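Local coordinates for lipoprotein (Colwellia psychrerythraea, PDB 3O0Y) that is of unknown function but is probably a lipid-anchored protein related to zinc metallopeptidases, at residues Q499-V510 and A524-T534. Numbering follows the deposited sequence.
Sequences QAELFRAVRLVV and AISYMSEQTGT. With SO4 (sulfate ion), chain D.
Met528 lays its methyl over one face of the Phe503 ring: CE stands 4.0 Å from the ring centroid and 24° off the normal, a CH-pi contact, with SD more oblique in a Met-aromatic pairing. Thr532 CG2 comes within 3.9 Å of Phe503 CD1 and also meets Val506 CG2, while Thr534 OG1 sits at the ring edge. Val506 enters a hole formed by Tyr527, Met528, Gln531 and Thr532, and Met528 in turn lies among Phe503, Val506, Arg507 and Val510. This reciprocal knobs-into-holes packing joins helices 491-515 and 521-532 as an antiparallel helical hairpin, their segment axes 10.1 Å apart. Where helix 521-532 ends, Gln499 NE2 donates to Thr532 O over 3.0 Å, nearly straight at 169°, with the acceptor in the plane of the Gln499 amide; its extended chain brings the amide there. With chi1 at 68°, Thr532 OG1 turns back to Met528 O (2.7 Å) and accepts from Thr534 N (3.1 Å), an ST turn. A valine here would probably leave Thr534 N without this acceptor, Met528 O without the hydroxyl, and the turn free to shift. Farther out, Tyr546 of helix 536-548 touches Phe503 and Met528 and bonds Arg507 NE, whose guanidinium, with Arg504, Tyr556 and Arg545, bonds a sulfate probably from the crystallisation liquor.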
# COMPACT_ATOMS: atom_id res chain seq x y z
N GLN A 499 -2.38 -4.84 20.32
CA GLN A 499 -1.05 -5.14 19.84
C GLN A 499 -0.79 -4.55 18.46
O GLN A 499 0.29 -4.01 18.22
CB GLN A 499 -0.81 -6.61 19.76
CG GLN A 499 0.58 -6.99 19.39
CD GLN A 499 0.74 -8.52 19.32
OE1 GLN A 499 -0.19 -9.23 18.87
NE2 GLN A 499 1.93 -9.02 19.71
N ALA A 500 -1.77 -4.64 17.60
CA ALA A 500 -1.68 -4.08 16.21
C ALA A 500 -1.62 -2.53 16.29
O ALA A 500 -0.90 -1.91 15.55
CB ALA A 500 -2.85 -4.57 15.38
N GLU A 501 -2.33 -1.93 17.24
CA GLU A 501 -2.29 -0.46 17.42
C GLU A 501 -0.91 -0.01 17.92
O GLU A 501 -0.30 0.96 17.43
CB GLU A 501 -3.40 -0.01 18.34
CG GLU A 501 -3.53 1.52 18.32
CD GLU A 501 -4.45 2.08 19.39
OE1 GLU A 501 -5.26 1.31 19.99
OE2 GLU A 501 -4.44 3.34 19.54
N LEU A 502 -0.44 -0.78 18.92
CA LEU A 502 0.89 -0.63 19.50
C LEU A 502 1.93 -0.73 18.41
O LEU A 502 2.84 0.10 18.36
CB LEU A 502 1.11 -1.69 20.57
CG LEU A 502 2.53 -1.61 21.20
CD1 LEU A 502 2.86 -0.27 21.87
CD2 LEU A 502 2.61 -2.77 22.24
N PHE A 503 1.76 -1.68 17.48
CA PHE A 503 2.74 -1.87 16.42
C PHE A 503 2.84 -0.59 15.58
O PHE A 503 3.93 -0.20 15.18
CB PHE A 503 2.30 -3.09 15.59
CG PHE A 503 3.36 -3.60 14.68
CD1 PHE A 503 4.26 -4.52 15.14
CD2 PHE A 503 3.47 -3.13 13.40
CE1 PHE A 503 5.30 -5.02 14.29
CE2 PHE A 503 4.50 -3.62 12.54
CZ PHE A 503 5.39 -4.56 13.00
N ARG A 504 1.70 0.03 15.31
CA ARG A 504 1.68 1.21 14.51
C ARG A 504 2.20 2.46 15.26
O ARG A 504 2.74 3.37 14.64
CB ARG A 504 0.33 1.43 13.88
CG ARG A 504 0.16 0.66 12.60
CD ARG A 504 -0.76 -0.40 12.72
NE ARG A 504 -0.75 -1.35 11.58
CZ ARG A 504 -0.55 -2.62 11.72
NH1 ARG A 504 -0.22 -3.13 12.93
NH2 ARG A 504 -0.59 -3.40 10.63
N ALA A 505 2.09 2.49 16.58
CA ALA A 505 2.74 3.52 17.38
C ALA A 505 4.26 3.32 17.34
O ALA A 505 5.02 4.30 17.16
CB ALA A 505 2.16 3.46 18.79
N VAL A 506 4.70 2.08 17.49
CA VAL A 506 6.13 1.78 17.33
C VAL A 506 6.67 2.28 16.01
O VAL A 506 7.83 2.76 15.94
CB VAL A 506 6.43 0.28 17.59
CG1 VAL A 506 7.87 -0.10 17.21
CG2 VAL A 506 6.18 -0.04 19.09
N ARG A 507 5.88 2.14 14.92
CA ARG A 507 6.26 2.64 13.62
C ARG A 507 6.63 4.11 13.64
O ARG A 507 7.61 4.50 13.01
CB ARG A 507 5.17 2.38 12.59
CG ARG A 507 5.14 0.99 12.11
CD ARG A 507 4.10 0.77 11.00
NE ARG A 507 4.26 -0.52 10.35
CZ ARG A 507 3.30 -1.14 9.65
NH1 ARG A 507 2.12 -0.56 9.43
NH2 ARG A 507 3.54 -2.36 9.14
N LEU A 508 5.92 4.93 14.38
CA LEU A 508 6.28 6.38 14.49
C LEU A 508 7.68 6.54 15.09
O LEU A 508 8.53 7.38 14.66
CB LEU A 508 5.27 7.11 15.38
CG LEU A 508 3.84 7.21 14.85
CD1 LEU A 508 3.13 8.16 15.84
CD2 LEU A 508 3.78 7.76 13.39
N VAL A 509 7.97 5.71 16.09
CA VAL A 509 9.23 5.79 16.79
C VAL A 509 10.40 5.32 15.92
O VAL A 509 11.49 5.97 15.81
CB VAL A 509 9.20 4.99 18.08
CG1 VAL A 509 10.57 5.10 18.77
CG2 VAL A 509 8.13 5.48 19.06
N VAL A 510 10.22 4.15 15.29
CA VAL A 510 11.32 3.55 14.53
C VAL A 510 11.57 4.23 13.15
O VAL A 510 12.72 4.27 12.67
CB VAL A 510 11.21 1.98 14.36
CG1 VAL A 510 11.28 1.27 15.77
CG2 VAL A 510 9.99 1.58 13.58
N ALA A 524 16.79 -0.47 15.73
CA ALA A 524 15.37 -0.40 15.40
C ALA A 524 14.73 -1.80 15.57
O ALA A 524 13.63 -1.94 16.14
CB ALA A 524 15.18 0.15 13.94
N ILE A 525 15.42 -2.84 15.10
CA ILE A 525 14.91 -4.22 15.27
C ILE A 525 14.71 -4.55 16.77
O ILE A 525 13.64 -5.04 17.19
CB ILE A 525 15.88 -5.26 14.64
CG1 ILE A 525 15.88 -5.14 13.11
CG2 ILE A 525 15.47 -6.72 15.04
CD1 ILE A 525 16.99 -5.80 12.42
N SER A 526 15.74 -4.28 17.56
CA SER A 526 15.71 -4.58 19.00
C SER A 526 14.55 -3.86 19.66
O SER A 526 13.76 -4.48 20.37
CB SER A 526 17.00 -4.13 19.69
OG SER A 526 18.09 -4.91 19.21
N TYR A 527 14.39 -2.57 19.35
CA TYR A 527 13.31 -1.77 19.99
C TYR A 527 11.95 -2.39 19.63
O TYR A 527 11.07 -2.57 20.49
CB TYR A 527 13.40 -0.28 19.53
CG TYR A 527 12.35 0.62 20.13
CD1 TYR A 527 12.39 1.04 21.46
CD2 TYR A 527 11.17 0.90 19.42
CE1 TYR A 527 11.39 1.88 21.99
CE2 TYR A 527 10.15 1.58 19.99
CZ TYR A 527 10.25 2.10 21.24
OH TYR A 527 9.21 2.84 21.71
N MET A 528 11.73 -2.58 18.32
CA MET A 528 10.42 -3.04 17.88
C MET A 528 10.09 -4.44 18.45
O MET A 528 8.92 -4.73 18.85
CB MET A 528 10.29 -3.03 16.34
CG MET A 528 9.00 -3.61 15.78
SD MET A 528 8.77 -3.21 13.91
CE MET A 528 7.72 -1.95 13.95
N SER A 529 11.06 -5.32 18.45
CA SER A 529 10.87 -6.64 19.04
C SER A 529 10.46 -6.56 20.51
O SER A 529 9.40 -7.14 20.90
CB SER A 529 12.19 -7.43 18.98
OG SER A 529 12.34 -7.81 17.69
N GLU A 530 11.24 -5.81 21.27
CA GLU A 530 11.02 -5.66 22.72
C GLU A 530 9.68 -5.03 23.05
O GLU A 530 9.04 -5.45 24.00
CB GLU A 530 12.08 -4.84 23.40
CG GLU A 530 13.43 -5.52 23.47
CD GLU A 530 14.55 -4.57 23.86
OE1 GLU A 530 14.24 -3.46 24.37
OE2 GLU A 530 15.74 -4.94 23.66
N GLN A 531 9.24 -4.06 22.23
CA GLN A 531 8.06 -3.32 22.59
C GLN A 531 6.81 -4.11 22.18
O GLN A 531 5.77 -4.04 22.88
CB GLN A 531 8.06 -1.92 21.92
CG GLN A 531 9.04 -0.95 22.49
CD GLN A 531 8.93 -0.72 23.98
OE1 GLN A 531 7.84 -0.57 24.53
NE2 GLN A 531 10.08 -0.74 24.64
N THR A 532 6.88 -4.87 21.08
CA THR A 532 5.66 -5.46 20.52
C THR A 532 5.43 -6.95 20.73
O THR A 532 4.28 -7.42 20.56
CB THR A 532 5.57 -5.26 19.01
OG1 THR A 532 6.58 -6.03 18.39
CG2 THR A 532 5.71 -3.80 18.64
N GLY A 533 6.44 -7.69 21.12
CA GLY A 533 6.22 -9.14 21.18
C GLY A 533 6.09 -9.77 19.79
O GLY A 533 5.55 -10.89 19.62
N THR A 534 6.56 -9.07 18.76
CA THR A 534 6.55 -9.64 17.42
C THR A 534 7.82 -10.45 17.18
O THR A 534 8.90 -10.06 17.62
CB THR A 534 6.39 -8.54 16.37
OG1 THR A 534 5.20 -7.84 16.68
CG2 THR A 534 6.28 -9.12 14.93
S SO4 D . 0.38 -2.84 6.95
O1 SO4 D . -0.03 -2.29 8.26
O2 SO4 D . -0.32 -4.07 6.73
O3 SO4 D . -0.00 -1.97 5.81
O4 SO4 D . 1.82 -2.91 6.85
O HOH W 1 2.55 -12.12 19.73